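PDB 5ZMO: uncharacterized protein McrA from Streptomyces coelicolor, which recognises phosphorothioated DNA through the sulfur-binding domain described here and, as a type IV restriction endonuclease, probably cuts DNA with a separate HNH nuclease domain. Local coordinates for residues A[11-16]-A[84-89]; A[25-30]-A[142-147]; A[30-35]-A[55-60]; A[44-49]-A[118-123]. One frame throughout, in Å; residues are numbered along the deposited sequence.

In the fold
Helix 28-41 runs through the centre of this sulfur-binding domain and carries one side each of interactions 2 and 3, which share Pro-30 and have centres about 12 Å apart. Interaction 3 is nested within the chain loops closed by interactions 1 and 2. Interactions 1 and 4, about 13 Å apart, both reach the antiparallel sheet of strands 47-49, 115-117 and 88-89. Salt bridges tie interaction 1 to interactions 2 and 4, whereas 2 and 4 lie on opposite sides of the chain's centre, about 22 Å apart between centres. Interaction 2 comes closest to the bound DNA, at about 4 Å between nearest atoms, and interaction 1 follows at about 6 Å, whereas interaction 4 lies about 14 Å from it.

Interaction 1: residues A[11-16]-A[84-89]; sequences RRVGDV and DDLWCV
Leu-86 and Arg-12 form the first shell of this contact, their side chains running past one another in opposite senses. CD2 of Leu-86 lies 3.8 Å from CB of Arg-12, while CD1 reaches the other way to CG2 of Val-16 at 3.5 Å; Val-13 CG2 adds a looser touch on CD2. The polar part is a single direct hydrogen bond, from Arg-12 NH2 to Asp-85 O at 2.9 Å. It is bent, with an N-H...O angle of 135°, and the carbonyl oxygen stands 31° out of the guanidinium plane. A turn at chi3 (-78°) folds the arginine chain so that CD also rests on Asp-85 CB. The same NH2 also forms a salt bridge with Asp-122, while NE bonds to the carbonyl of Lys-7.

Water adds a second layer. One molecule bridges Arg-12 O (2.7 Å) and Asp-84 O (2.8 Å), linking the two backbones where no direct bond joins them. The Asp-84 carboxylate in turn makes a salt bridge with Arg-29 of helix 28-41.

Asp-85 has a positive phi, as the C-prime residue of a Schellman motif does: Leu-86 N returns to Leu-81 O and Asp-85 N to Val-82 O, closing the last turn of helix 70-83.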
loop_
_atom_site.group_PDB
_atom_site.type_symbol
_atom_site.label_atom_id
_atom_site.label_comp_id
_atom_site.label_asym_id
_atom_site.label_seq_id
_atom_site.Cartn_x
_atom_site.Cartn_y
_atom_site.Cartn_z
ATOM N N ARG A 11 -4.954 11.559 8.560
ATOM C CA ARG A 11 -5.122 10.944 9.902
ATOM C C ARG A 11 -5.190 9.424 9.811
ATOM O O ARG A 11 -4.581 8.703 10.636
ATOM C CB ARG A 11 -6.390 11.428 10.621
ATOM C CG ARG A 11 -6.506 10.898 12.055
ATOM C CD ARG A 11 -7.484 11.730 12.881
ATOM N NE ARG A 11 -6.874 13.012 13.248
ATOM C CZ ARG A 11 -6.037 13.186 14.272
ATOM N NH1 ARG A 11 -5.714 12.175 15.095
ATOM N NH2 ARG A 11 -5.520 14.389 14.491
ATOM N N ARG A 12 -5.936 8.926 8.844
ATOM C CA ARG A 12 -6.002 7.443 8.667
ATOM C C ARG A 12 -4.631 6.831 8.397
ATOM O O ARG A 12 -4.285 5.804 8.952
ATOM C CB ARG A 12 -7.083 7.058 7.675
ATOM C CG ARG A 12 -8.500 7.163 8.287
ATOM C CD ARG A 12 -9.658 6.840 7.391
ATOM N NE ARG A 12 -9.956 7.986 6.478
ATOM C CZ ARG A 12 -9.696 8.044 5.186
ATOM N NH1 ARG A 12 -10.058 9.146 4.471
ATOM N NH2 ARG A 12 -9.171 7.017 4.525
ATOM N N VAL A 13 -3.857 7.452 7.527
ATOM C CA VAL A 13 -2.499 7.019 7.237
ATOM C C VAL A 13 -1.637 7.103 8.495
ATOM O O VAL A 13 -0.905 6.180 8.800
ATOM C CB VAL A 13 -1.855 7.871 6.120
ATOM C CG1 VAL A 13 -0.342 7.615 6.064
ATOM C CG2 VAL A 13 -2.545 7.587 4.801
ATOM N N GLY A 14 -1.765 8.177 9.283
ATOM C CA GLY A 14 -0.968 8.315 10.520
ATOM C C GLY A 14 -1.379 7.333 11.641
ATOM O O GLY A 14 -0.568 7.048 12.530
ATOM N N ASP A 15 -2.607 6.838 11.604
ATOM C CA ASP A 15 -3.066 5.762 12.535
ATOM C C ASP A 15 -2.564 4.368 12.166
ATOM O O ASP A 15 -2.832 3.416 12.898
ATOM C CB ASP A 15 -4.599 5.690 12.584
ATOM C CG ASP A 15 -5.249 6.900 13.281
ATOM O OD1 ASP A 15 -4.551 7.703 13.945
ATOM O OD2 ASP A 15 -6.488 7.044 13.114
ATOM N N VAL A 16 -1.928 4.203 11.015
ATOM C CA VAL A 16 -1.282 2.935 10.692
ATOM C C VAL A 16 0.000 2.872 11.534
ATOM O O VAL A 16 0.961 3.639 11.262
ATOM C CB VAL A 16 -0.949 2.774 9.191
ATOM C CG1 VAL A 16 -0.171 1.465 8.964
ATOM C CG2 VAL A 16 -2.210 2.747 8.369
ATOM N N ASP A 84 -7.883 -0.814 8.109
ATOM C CA ASP A 84 -7.432 0.527 8.431
ATOM C C ASP A 84 -8.210 1.665 7.718
ATOM O O ASP A 84 -7.812 2.825 7.855
ATOM C CB ASP A 84 -5.948 0.690 8.046
ATOM C CG ASP A 84 -5.026 -0.159 8.881
ATOM O OD1 ASP A 84 -5.081 -0.085 10.137
ATOM O OD2 ASP A 84 -4.197 -0.861 8.274
ATOM N N ASP A 85 -9.289 1.338 7.033
ATOM C CA ASP A 85 -10.171 2.292 6.331
ATOM C C ASP A 85 -9.407 3.011 5.243
ATOM O O ASP A 85 -9.729 4.164 4.959
ATOM C CB ASP A 85 -10.819 3.322 7.286
ATOM C CG ASP A 85 -11.649 2.659 8.380
ATOM O OD1 ASP A 85 -12.258 1.602 8.087
ATOM O OD2 ASP A 85 -11.673 3.173 9.524
ATOM N N LEU A 86 -8.428 2.336 4.644
ATOM C CA LEU A 86 -7.570 2.948 3.598
ATOM C C LEU A 86 -7.607 2.235 2.274
ATOM O O LEU A 86 -6.859 2.586 1.329
ATOM C CB LEU A 86 -6.145 2.991 4.147
ATOM C CG LEU A 86 -5.881 4.047 5.190
ATOM C CD1 LEU A 86 -4.592 3.775 5.969
ATOM C CD2 LEU A 86 -5.840 5.410 4.452
ATOM N N TRP A 87 -8.451 1.223 2.152
ATOM C CA TRP A 87 -8.339 0.300 1.038
ATOM C C TRP A 87 -9.636 -0.425 0.737
ATOM O O TRP A 87 -10.410 -0.660 1.654
ATOM C CB TRP A 87 -7.207 -0.666 1.331
ATOM C CG TRP A 87 -6.589 -1.419 0.236
ATOM C CD1 TRP A 87 -6.693 -2.782 0.040
ATOM C CD2 TRP A 87 -5.674 -0.962 -0.755
ATOM N NE1 TRP A 87 -5.949 -3.173 -1.010
ATOM C CE2 TRP A 87 -5.260 -2.094 -1.499
ATOM C CE3 TRP A 87 -5.118 0.297 -1.075
ATOM C CZ2 TRP A 87 -4.378 -2.016 -2.567
ATOM C CZ3 TRP A 87 -4.203 0.368 -2.100
ATOM C CH2 TRP A 87 -3.821 -0.796 -2.843
ATOM N N CYS A 88 -9.829 -0.761 -0.535
ATOM C CA CYS A 88 -11.050 -1.472 -0.999
ATOM C C CYS A 88 -10.607 -2.686 -1.786
ATOM O O CYS A 88 -9.772 -2.563 -2.663
ATOM C CB CYS A 88 -11.836 -0.601 -1.987
ATOM S SG CYS A 88 -12.268 0.982 -1.278
ATOM N N VAL A 89 -11.187 -3.841 -1.511
ATOM C CA VAL A 89 -10.930 -5.051 -2.275
ATOM C C VAL A 89 -12.276 -5.502 -2.875
ATOM O O VAL A 89 -13.186 -5.786 -2.160
ATOM C CB VAL A 89 -10.312 -6.172 -1.387
ATOM C CG1 VAL A 89 -10.162 -7.446 -2.180
ATOM C CG2 VAL A 89 -8.921 -5.798 -0.826
HETATM O O HOH W 1 -6.010 3.932 9.764
HETATM O O HOH W 2 -5.265 2.026 11.414
#

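Interaction 2: residues A[25-30]-A[142-147]; sequences PALHRP and ARYFHL
A proline-aromatic CH-pi contact joins the start of helix 28-41 to the end of helix 130-144, with CG of Pro-30 set onto the ring face of Tyr-144 and the two side chains crossing at about a right angle. Pro-30 CG sits 3.7 Å from the ring centroid and only 12° off the normal, which places it over the middle of the face. The opposite face is covered by CG of Arg-143, the preceding residue, so the ring is sandwiched between two aliphatic groups. Pro-25 approaches differently: its CG meets the edge at CD1, 4.0 Å away and near the ring plane.

At the base of the ring, Leu-27 CD2 touches Tyr-144 CB at 3.7 Å and, more loosely, Phe-145 CZ at 4.3 Å. Phe-145 is the first residue to leave helical geometry; its side chain continues onto Val-31 and Leu-34.

Beyond this packing, Ala-26, His-28 and Arg-29 touch a modified group of the bound partner, probably the phosphorothioate-bearing part of the DNA, and Arg-29 NH1 hydrogen-bonds to it, consistent with a place beside the sulfur-recognition site.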
loop_
_atom_site.group_PDB
_atom_site.type_symbol
_atom_site.label_atom_id
_atom_site.label_comp_id
_atom_site.label_asym_id
_atom_site.label_seq_id
_atom_site.Cartn_x
_atom_site.Cartn_y
_atom_site.Cartn_z
ATOM N N PRO A 25 9.867 -1.701 12.493
ATOM C CA PRO A 25 8.446 -1.935 12.192
ATOM C C PRO A 25 8.271 -2.779 10.926
ATOM O O PRO A 25 9.134 -2.720 10.003
ATOM C CB PRO A 25 7.904 -0.542 11.984
ATOM C CG PRO A 25 9.053 0.220 11.450
ATOM C CD PRO A 25 10.307 -0.393 11.994
ATOM N N ALA A 26 7.174 -3.539 10.873
ATOM C CA ALA A 26 6.765 -4.184 9.609
ATOM C C ALA A 26 6.508 -3.107 8.547
ATOM O O ALA A 26 5.670 -2.259 8.748
ATOM C CB ALA A 26 5.524 -5.025 9.853
ATOM N N LEU A 27 7.233 -3.144 7.434
ATOM C CA LEU A 27 7.137 -2.087 6.425
ATOM C C LEU A 27 6.074 -2.347 5.333
ATOM O O LEU A 27 5.846 -1.459 4.457
ATOM C CB LEU A 27 8.472 -1.791 5.810
ATOM C CG LEU A 27 9.487 -1.231 6.826
ATOM C CD1 LEU A 27 10.874 -1.357 6.225
ATOM C CD2 LEU A 27 9.187 0.217 7.214
ATOM N N HIS A 28 5.315 -3.424 5.493
ATOM C CA HIS A 28 4.349 -3.917 4.467
ATOM C C HIS A 28 3.300 -2.873 4.106
ATOM O O HIS A 28 3.134 -2.503 2.946
ATOM C CB HIS A 28 3.685 -5.170 4.905
ATOM C CG HIS A 28 4.633 -6.290 5.202
ATOM N ND1 HIS A 28 5.569 -6.209 6.213
ATOM C CD2 HIS A 28 4.757 -7.522 4.679
ATOM C CE1 HIS A 28 6.272 -7.323 6.245
ATOM N NE2 HIS A 28 5.784 -8.153 5.349
ATOM N N ARG A 29 2.626 -2.315 5.135
ATOM C CA ARG A 29 1.601 -1.302 4.911
ATOM C C ARG A 29 2.160 -0.007 4.394
ATOM O O ARG A 29 1.587 0.537 3.445
ATOM C CB ARG A 29 0.663 -1.177 6.137
ATOM C CG ARG A 29 -0.377 -2.291 6.127
ATOM C CD ARG A 29 -1.263 -2.176 7.375
ATOM N NE ARG A 29 -0.608 -2.697 8.552
ATOM C CZ ARG A 29 -1.016 -2.429 9.817
ATOM N NH1 ARG A 29 -0.355 -2.919 10.852
ATOM N NH2 ARG A 29 -2.046 -1.624 10.048
ATOM N N PRO A 30 3.258 0.524 5.001
ATOM C CA PRO A 30 3.910 1.681 4.479
ATOM C C PRO A 30 4.325 1.570 3.014
ATOM O O PRO A 30 4.090 2.556 2.243
ATOM C CB PRO A 30 5.128 1.869 5.417
ATOM C CG PRO A 30 4.555 1.353 6.755
ATOM C CD PRO A 30 3.752 0.197 6.360
ATOM N N ALA A 142 9.119 9.992 6.313
ATOM C CA ALA A 142 9.785 10.487 7.533
ATOM C C ALA A 142 9.696 9.479 8.623
ATOM O O ALA A 142 10.660 9.270 9.367
ATOM C CB ALA A 142 9.198 11.789 8.020
ATOM N N ARG A 143 8.556 8.809 8.723
ATOM C CA ARG A 143 8.403 7.855 9.798
ATOM C C ARG A 143 9.088 6.506 9.572
ATOM O O ARG A 143 9.554 5.889 10.520
ATOM C CB ARG A 143 6.897 7.654 10.094
ATOM C CG ARG A 143 6.623 6.823 11.307
ATOM C CD ARG A 143 5.135 6.734 11.622
ATOM N NE ARG A 143 4.524 7.986 12.070
ATOM C CZ ARG A 143 3.214 8.118 12.320
ATOM N NH1 ARG A 143 2.364 7.086 12.151
ATOM N NH2 ARG A 143 2.737 9.288 12.745
ATOM N N TYR A 144 9.052 5.986 8.346
ATOM C CA TYR A 144 9.517 4.628 8.050
ATOM C C TYR A 144 10.775 4.503 7.193
ATOM O O TYR A 144 11.301 3.417 7.101
ATOM C CB TYR A 144 8.379 3.855 7.341
ATOM C CG TYR A 144 7.161 3.783 8.228
ATOM C CD1 TYR A 144 7.211 3.058 9.402
ATOM C CD2 TYR A 144 6.007 4.522 7.937
ATOM C CE1 TYR A 144 6.095 3.020 10.265
ATOM C CE2 TYR A 144 4.899 4.489 8.793
ATOM C CZ TYR A 144 4.977 3.724 9.944
ATOM O OH TYR A 144 3.869 3.675 10.759
ATOM N N PHE A 145 11.145 5.555 6.451
ATOM C CA PHE A 145 12.288 5.534 5.524
ATOM C C PHE A 145 13.082 6.782 5.768
ATOM O O PHE A 145 13.397 7.529 4.836
ATOM C CB PHE A 145 11.810 5.455 4.060
ATOM C CG PHE A 145 11.104 4.231 3.761
ATOM C CD1 PHE A 145 11.804 3.058 3.617
ATOM C CD2 PHE A 145 9.697 4.216 3.648
ATOM C CE1 PHE A 145 11.120 1.873 3.422
ATOM C CE2 PHE A 145 9.024 3.026 3.448
ATOM C CZ PHE A 145 9.744 1.856 3.307
ATOM N N HIS A 146 13.378 7.019 7.042
ATOM C CA HIS A 146 13.962 8.275 7.476
ATOM C C HIS A 146 15.347 8.428 6.855
ATOM O O HIS A 146 15.705 9.518 6.422
ATOM C CB HIS A 146 14.045 8.325 9.002
ATOM C CG HIS A 146 14.503 9.646 9.541
ATOM N ND1 HIS A 146 15.339 9.756 10.641
ATOM C CD2 HIS A 146 14.258 10.912 9.124
ATOM C CE1 HIS A 146 15.574 11.031 10.883
ATOM N NE2 HIS A 146 14.944 11.752 9.969
ATOM N N LEU A 147 16.121 7.348 6.839
ATOM C CA LEU A 147 17.305 7.287 5.968
ATOM C C LEU A 147 16.689 6.920 4.679
ATOM O O LEU A 147 16.243 5.781 4.551
ATOM C CB LEU A 147 18.284 6.148 6.335
ATOM C CG LEU A 147 19.275 6.293 7.482
ATOM C CD1 LEU A 147 19.847 7.691 7.459
ATOM C CD2 LEU A 147 18.585 6.021 8.789
#

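Interaction 3: residues A[30-35]-A[55-60]; sequences PVLLLW and DAVAPL
Ala-56, the first residue of helix 50-63 to take part here, opens a helix-helix packing against helix 28-41. The two local axes are 10.3 Å apart at closest approach, with 130° between their N-to-C directions, so the helices run in largely opposed senses but well short of antiparallel. Ala-56 CB lies beside the indole of Trp-35, 3.7 Å from CZ2, in an oblique approach.

Val-57 follows and fills the centre, its two methyls divided between different partners. CG1, anti to the backbone N (chi1 -180°), meets CG1 of Val-31 at 3.9 Å. The other methyl, CG2, makes a CH-pi contact over one face of Trp-35, 3.6 Å from the centroid of the five-membered ring and 18° off its normal, and also touches Leu-32 CD1 at 4.1 Å. Val-57 packs on Val-74 as well, which brings helix 70-83 against the same core. No hydrogen bond crosses the interface, so hydrophobic packing alone joins the two segments.

At Pro-59 the helix is kinked: the nitrogens of residues 59 and 60 make no bond to the preceding turn. Leu-60, just past this point, has its CB near Val-31 CG1 at 4.3 Å and extends its side chain across that of Trp-35 at about a right angle, CD1 of Leu-60 reaching CD1 of Trp-35 at 3.8 Å.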
loop_
_atom_site.group_PDB
_atom_site.type_symbol
_atom_site.label_atom_id
_atom_site.label_comp_id
_atom_site.label_asym_id
_atom_site.label_seq_id
_atom_site.Cartn_x
_atom_site.Cartn_y
_atom_site.Cartn_z
ATOM N N PRO A 30 3.258 0.524 5.001
ATOM C CA PRO A 30 3.910 1.681 4.479
ATOM C C PRO A 30 4.325 1.570 3.014
ATOM O O PRO A 30 4.090 2.556 2.243
ATOM C CB PRO A 30 5.128 1.869 5.417
ATOM C CG PRO A 30 4.555 1.353 6.755
ATOM C CD PRO A 30 3.752 0.197 6.360
ATOM N N VAL A 31 4.831 0.424 2.640
ATOM C CA VAL A 31 5.253 0.239 1.211
ATOM C C VAL A 31 4.012 0.245 0.272
ATOM O O VAL A 31 4.001 0.921 -0.736
ATOM C CB VAL A 31 6.089 -1.022 1.034
ATOM C CG1 VAL A 31 6.206 -1.466 -0.435
ATOM C CG2 VAL A 31 7.449 -0.830 1.656
ATOM N N LEU A 32 2.981 -0.508 0.577
ATOM C CA LEU A 32 1.799 -0.499 -0.263
ATOM C C LEU A 32 1.126 0.844 -0.341
ATOM O O LEU A 32 0.725 1.304 -1.496
ATOM C CB LEU A 32 0.843 -1.615 0.150
ATOM C CG LEU A 32 -0.331 -1.819 -0.794
ATOM C CD1 LEU A 32 0.079 -2.095 -2.194
ATOM C CD2 LEU A 32 -1.193 -2.958 -0.261
ATOM N N LEU A 33 1.020 1.544 0.813
ATOM C CA LEU A 33 0.462 2.914 0.783
ATOM C C LEU A 33 1.294 3.857 -0.072
ATOM O O LEU A 33 0.732 4.634 -0.856
ATOM C CB LEU A 33 0.309 3.553 2.172
ATOM C CG LEU A 33 -0.809 2.881 2.954
ATOM C CD1 LEU A 33 -0.665 3.206 4.437
ATOM C CD2 LEU A 33 -2.142 3.273 2.461
ATOM N N LEU A 34 2.607 3.884 0.142
ATOM C CA LEU A 34 3.459 4.766 -0.739
ATOM C C LEU A 34 3.320 4.480 -2.233
ATOM O O LEU A 34 3.245 5.412 -3.079
ATOM C CB LEU A 34 4.916 4.669 -0.301
ATOM C CG LEU A 34 5.372 5.460 0.913
ATOM C CD1 LEU A 34 6.799 5.067 1.273
ATOM C CD2 LEU A 34 5.340 6.931 0.596
ATOM N N TRP A 35 3.223 3.209 -2.575
ATOM C CA TRP A 35 3.075 2.785 -3.958
ATOM C C TRP A 35 1.747 3.297 -4.455
ATOM O O TRP A 35 1.663 3.885 -5.556
ATOM C CB TRP A 35 3.186 1.286 -4.101
ATOM C CG TRP A 35 2.950 0.818 -5.475
ATOM C CD1 TRP A 35 3.841 0.822 -6.534
ATOM C CD2 TRP A 35 1.723 0.281 -5.996
ATOM N NE1 TRP A 35 3.247 0.327 -7.647
ATOM C CE2 TRP A 35 1.951 0.001 -7.371
ATOM C CE3 TRP A 35 0.450 0.044 -5.450
ATOM C CZ2 TRP A 35 0.973 -0.542 -8.181
ATOM C CZ3 TRP A 35 -0.533 -0.513 -6.277
ATOM C CH2 TRP A 35 -0.262 -0.769 -7.617
ATOM N N ASP A 55 2.810 -7.914 -8.789
ATOM C CA ASP A 55 3.990 -7.785 -9.637
ATOM C C ASP A 55 4.721 -6.464 -9.565
ATOM O O ASP A 55 5.947 -6.470 -9.616
ATOM C CB ASP A 55 3.703 -8.203 -11.082
ATOM C CG ASP A 55 3.381 -9.734 -11.211
ATOM O OD1 ASP A 55 3.615 -10.565 -10.285
ATOM O OD2 ASP A 55 2.961 -10.164 -12.306
ATOM N N ALA A 56 4.000 -5.360 -9.361
ATOM C CA ALA A 56 4.577 -4.090 -9.151
ATOM C C ALA A 56 5.240 -3.938 -7.790
ATOM O O ALA A 56 6.319 -3.329 -7.647
ATOM C CB ALA A 56 3.521 -3.004 -9.324
ATOM N N VAL A 57 4.592 -4.478 -6.764
ATOM C CA VAL A 57 4.966 -4.129 -5.419
ATOM C C VAL A 57 5.929 -5.129 -4.793
ATOM O O VAL A 57 6.764 -4.761 -3.954
ATOM C CB VAL A 57 3.731 -3.876 -4.514
ATOM C CG1 VAL A 57 4.177 -3.502 -3.093
ATOM C CG2 VAL A 57 2.913 -2.751 -5.058
ATOM N N ALA A 58 5.871 -6.368 -5.231
ATOM C CA ALA A 58 6.748 -7.414 -4.655
ATOM C C ALA A 58 8.241 -7.033 -4.657
ATOM O O ALA A 58 8.956 -7.230 -3.643
ATOM C CB ALA A 58 6.523 -8.794 -5.334
ATOM N N PRO A 59 8.764 -6.569 -5.804
ATOM C CA PRO A 59 10.178 -6.209 -5.770
ATOM C C PRO A 59 10.507 -4.988 -4.921
ATOM O O PRO A 59 11.613 -4.924 -4.399
ATOM C CB PRO A 59 10.505 -5.791 -7.243
ATOM C CG PRO A 59 9.281 -5.950 -8.021
ATOM C CD PRO A 59 8.155 -6.441 -7.159
ATOM N N LEU A 60 9.563 -4.062 -4.759
ATOM C CA LEU A 60 9.735 -2.951 -3.780
ATOM C C LEU A 60 9.720 -3.402 -2.322
ATOM O O LEU A 60 10.451 -2.862 -1.468
ATOM C CB LEU A 60 8.705 -1.850 -3.971
ATOM C CG LEU A 60 8.508 -1.322 -5.362
ATOM C CD1 LEU A 60 7.281 -0.402 -5.454
ATOM C CD2 LEU A 60 9.783 -0.556 -5.822
#

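Interaction 4: residues A[44-49]-A[118-123]; sequences APRLQP and LREDDY. With PO4 (phosphate ion), chain D.
Arg-46 lies across the face of Tyr-123, and this is the tight part of the contact. Its CB stands 3.7 Å from the ring centroid, 12° off the normal, in a CH-pi contact, and CD reaches Tyr-123 CB at 3.5 Å. With CG anti to the backbone N (chi1 175°) and a bend at chi3, the chain delivers NH2 to Leu-118 O: 2.9 Å, an N-H...O angle of 167°, the oxygen in the guanidinium plane and the donor in the carbonyl plane. At the far edge of the ring, Tyr-123 OH donates to Ala-44 O, a bond modelled so short that its exact length is doubtful.

The other side is looser. Arg-46 NE makes a weak hydrogen bond to O1 of a phosphate ion (3.4 Å), probably carried over from the crystallisation solution and also held by Asn-124. Exposed Glu-120 offers its CA and CB to one guanidinium face, with Leu-47 CG over the opposite one.

A water bridges Arg-46 O (2.7 Å) and Leu-118 N (2.8 Å), continuing the pairing of strands 47-49 and 115-117 just beyond the Gln-48 and Ala-116 backbone bonds. Leu-118 packs on Ala-36 and Tyr-123 on Ala-40, so the approach to helix 120-128 and its first turn pack against helix 28-41, next to edge strand 47-49.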
loop_
_atom_site.group_PDB
_atom_site.type_symbol
_atom_site.label_atom_id
_atom_site.label_comp_id
_atom_site.label_asym_id
_atom_site.label_seq_id
_atom_site.Cartn_x
_atom_site.Cartn_y
_atom_site.Cartn_z
ATOM N N ALA A 44 -2.946 6.351 -12.579
ATOM C CA ALA A 44 -3.242 4.987 -12.932
ATOM C C ALA A 44 -4.658 4.704 -12.425
ATOM O O ALA A 44 -5.157 5.417 -11.532
ATOM C CB ALA A 44 -2.220 4.012 -12.353
ATOM N N PRO A 45 -5.286 3.621 -12.928
ATOM C CA PRO A 45 -6.632 3.313 -12.462
ATOM C C PRO A 45 -6.641 3.131 -10.966
ATOM O O PRO A 45 -5.678 2.573 -10.407
ATOM C CB PRO A 45 -6.947 1.988 -13.194
ATOM C CG PRO A 45 -6.106 2.035 -14.455
ATOM C CD PRO A 45 -4.821 2.645 -13.933
ATOM N N ARG A 46 -7.708 3.553 -10.310
ATOM C CA ARG A 46 -7.800 3.419 -8.831
ATOM C C ARG A 46 -7.815 1.972 -8.350
ATOM O O ARG A 46 -7.115 1.640 -7.378
ATOM C CB ARG A 46 -9.044 4.102 -8.300
ATOM C CG ARG A 46 -9.313 3.929 -6.820
ATOM C CD ARG A 46 -10.486 4.806 -6.320
ATOM N NE ARG A 46 -11.741 4.248 -6.810
ATOM C CZ ARG A 46 -12.460 3.285 -6.216
ATOM N NH1 ARG A 46 -13.598 2.885 -6.802
ATOM N NH2 ARG A 46 -12.151 2.747 -5.043
ATOM N N LEU A 47 -8.646 1.148 -8.987
ATOM C CA LEU A 47 -8.704 -0.295 -8.703
ATOM C C LEU A 47 -7.836 -1.026 -9.698
ATOM O O LEU A 47 -7.920 -0.822 -10.933
ATOM C CB LEU A 47 -10.151 -0.785 -8.735
ATOM C CG LEU A 47 -11.048 -0.092 -7.693
ATOM C CD1 LEU A 47 -12.476 -0.631 -7.944
ATOM C CD2 LEU A 47 -10.612 -0.307 -6.257
ATOM N N GLN A 48 -6.923 -1.844 -9.170
ATOM C CA GLN A 48 -5.987 -2.581 -9.995
ATOM C C GLN A 48 -6.007 -4.006 -9.556
ATOM O O GLN A 48 -6.117 -4.254 -8.373
ATOM C CB GLN A 48 -4.586 -1.989 -9.839
ATOM C CG GLN A 48 -4.515 -0.540 -10.345
ATOM C CD GLN A 48 -3.117 -0.110 -10.753
ATOM O OE1 GLN A 48 -2.615 -0.525 -11.804
ATOM N NE2 GLN A 48 -2.499 0.774 -9.953
ATOM N N PRO A 49 -5.897 -4.941 -10.501
ATOM C CA PRO A 49 -5.918 -6.360 -10.072
ATOM C C PRO A 49 -4.788 -6.774 -9.070
ATOM O O PRO A 49 -3.673 -6.246 -9.104
ATOM C CB PRO A 49 -5.749 -7.127 -11.378
ATOM C CG PRO A 49 -6.015 -6.151 -12.526
ATOM C CD PRO A 49 -5.692 -4.799 -11.964
ATOM N N LEU A 118 -7.164 2.292 -3.405
ATOM C CA LEU A 118 -7.591 3.320 -2.453
ATOM C C LEU A 118 -9.128 3.510 -2.559
ATOM O O LEU A 118 -9.723 3.230 -3.590
ATOM C CB LEU A 118 -6.907 4.665 -2.768
ATOM C CG LEU A 118 -5.384 4.620 -2.563
ATOM C CD1 LEU A 118 -4.777 5.892 -3.144
ATOM C CD2 LEU A 118 -4.933 4.472 -1.142
ATOM N N ARG A 119 -9.709 3.965 -1.472
ATOM C CA ARG A 119 -11.087 4.497 -1.487
ATOM C C ARG A 119 -11.253 5.638 -2.527
ATOM O O ARG A 119 -10.305 6.370 -2.788
ATOM C CB ARG A 119 -11.438 4.997 -0.138
ATOM C CG ARG A 119 -11.707 3.891 0.874
ATOM C CD ARG A 119 -11.226 4.272 2.246
ATOM N NE ARG A 119 -12.206 4.798 3.190
ATOM C CZ ARG A 119 -12.545 6.078 3.362
ATOM N NH1 ARG A 119 -13.428 6.383 4.296
ATOM N NH2 ARG A 119 -12.064 7.055 2.606
ATOM N N GLU A 120 -12.446 5.780 -3.095
ATOM C CA GLU A 120 -12.651 6.787 -4.163
ATOM C C GLU A 120 -12.367 8.202 -3.671
ATOM O O GLU A 120 -11.723 9.005 -4.389
ATOM C CB GLU A 120 -14.061 6.728 -4.824
ATOM C CG GLU A 120 -14.160 7.678 -6.025
ATOM C CD GLU A 120 -15.543 7.806 -6.659
ATOM O OE1 GLU A 120 -16.340 6.828 -6.547
ATOM O OE2 GLU A 120 -15.815 8.905 -7.259
ATOM N N ASP A 121 -12.889 8.535 -2.512
ATOM C CA ASP A 121 -12.687 9.888 -1.947
ATOM C C ASP A 121 -11.209 10.202 -1.724
ATOM O O ASP A 121 -10.725 11.264 -2.054
ATOM C CB ASP A 121 -13.505 10.087 -0.675
ATOM C CG ASP A 121 -13.224 9.048 0.444
ATOM O OD1 ASP A 121 -12.434 8.094 0.274
ATOM O OD2 ASP A 121 -13.802 9.210 1.552
ATOM N N ASP A 122 -10.459 9.227 -1.230
ATOM C CA ASP A 122 -9.001 9.400 -1.078
ATOM C C ASP A 122 -8.276 9.539 -2.405
ATOM O O ASP A 122 -7.413 10.416 -2.538
ATOM C CB ASP A 122 -8.413 8.275 -0.226
ATOM C CG ASP A 122 -9.025 8.193 1.124
ATOM O OD1 ASP A 122 -9.406 9.269 1.684
ATOM O OD2 ASP A 122 -9.015 7.055 1.733
ATOM N N TYR A 123 -8.544 8.639 -3.352
ATOM C CA TYR A 123 -7.940 8.702 -4.659
ATOM C C TYR A 123 -8.247 10.072 -5.310
ATOM O O TYR A 123 -7.336 10.721 -5.904
ATOM C CB TYR A 123 -8.488 7.577 -5.540
ATOM C CG TYR A 123 -8.008 7.546 -6.951
ATOM C CD1 TYR A 123 -6.873 6.874 -7.291
ATOM C CD2 TYR A 123 -8.732 8.141 -7.975
ATOM C CE1 TYR A 123 -6.413 6.772 -8.617
ATOM C CE2 TYR A 123 -8.260 8.132 -9.284
ATOM C CZ TYR A 123 -7.105 7.434 -9.622
ATOM O OH TYR A 123 -6.579 7.361 -10.933
HETATM P P PO4 D . -12.673 7.420 -9.841
HETATM O O1 PO4 D . -12.537 5.900 -9.675
HETATM O O2 PO4 D . -14.138 7.666 -9.480
HETATM O O3 PO4 D . -12.308 8.065 -11.232
HETATM O O4 PO4 D . -11.827 8.085 -8.784
HETATM O O HOH W 3 -5.615 2.950 -5.618
#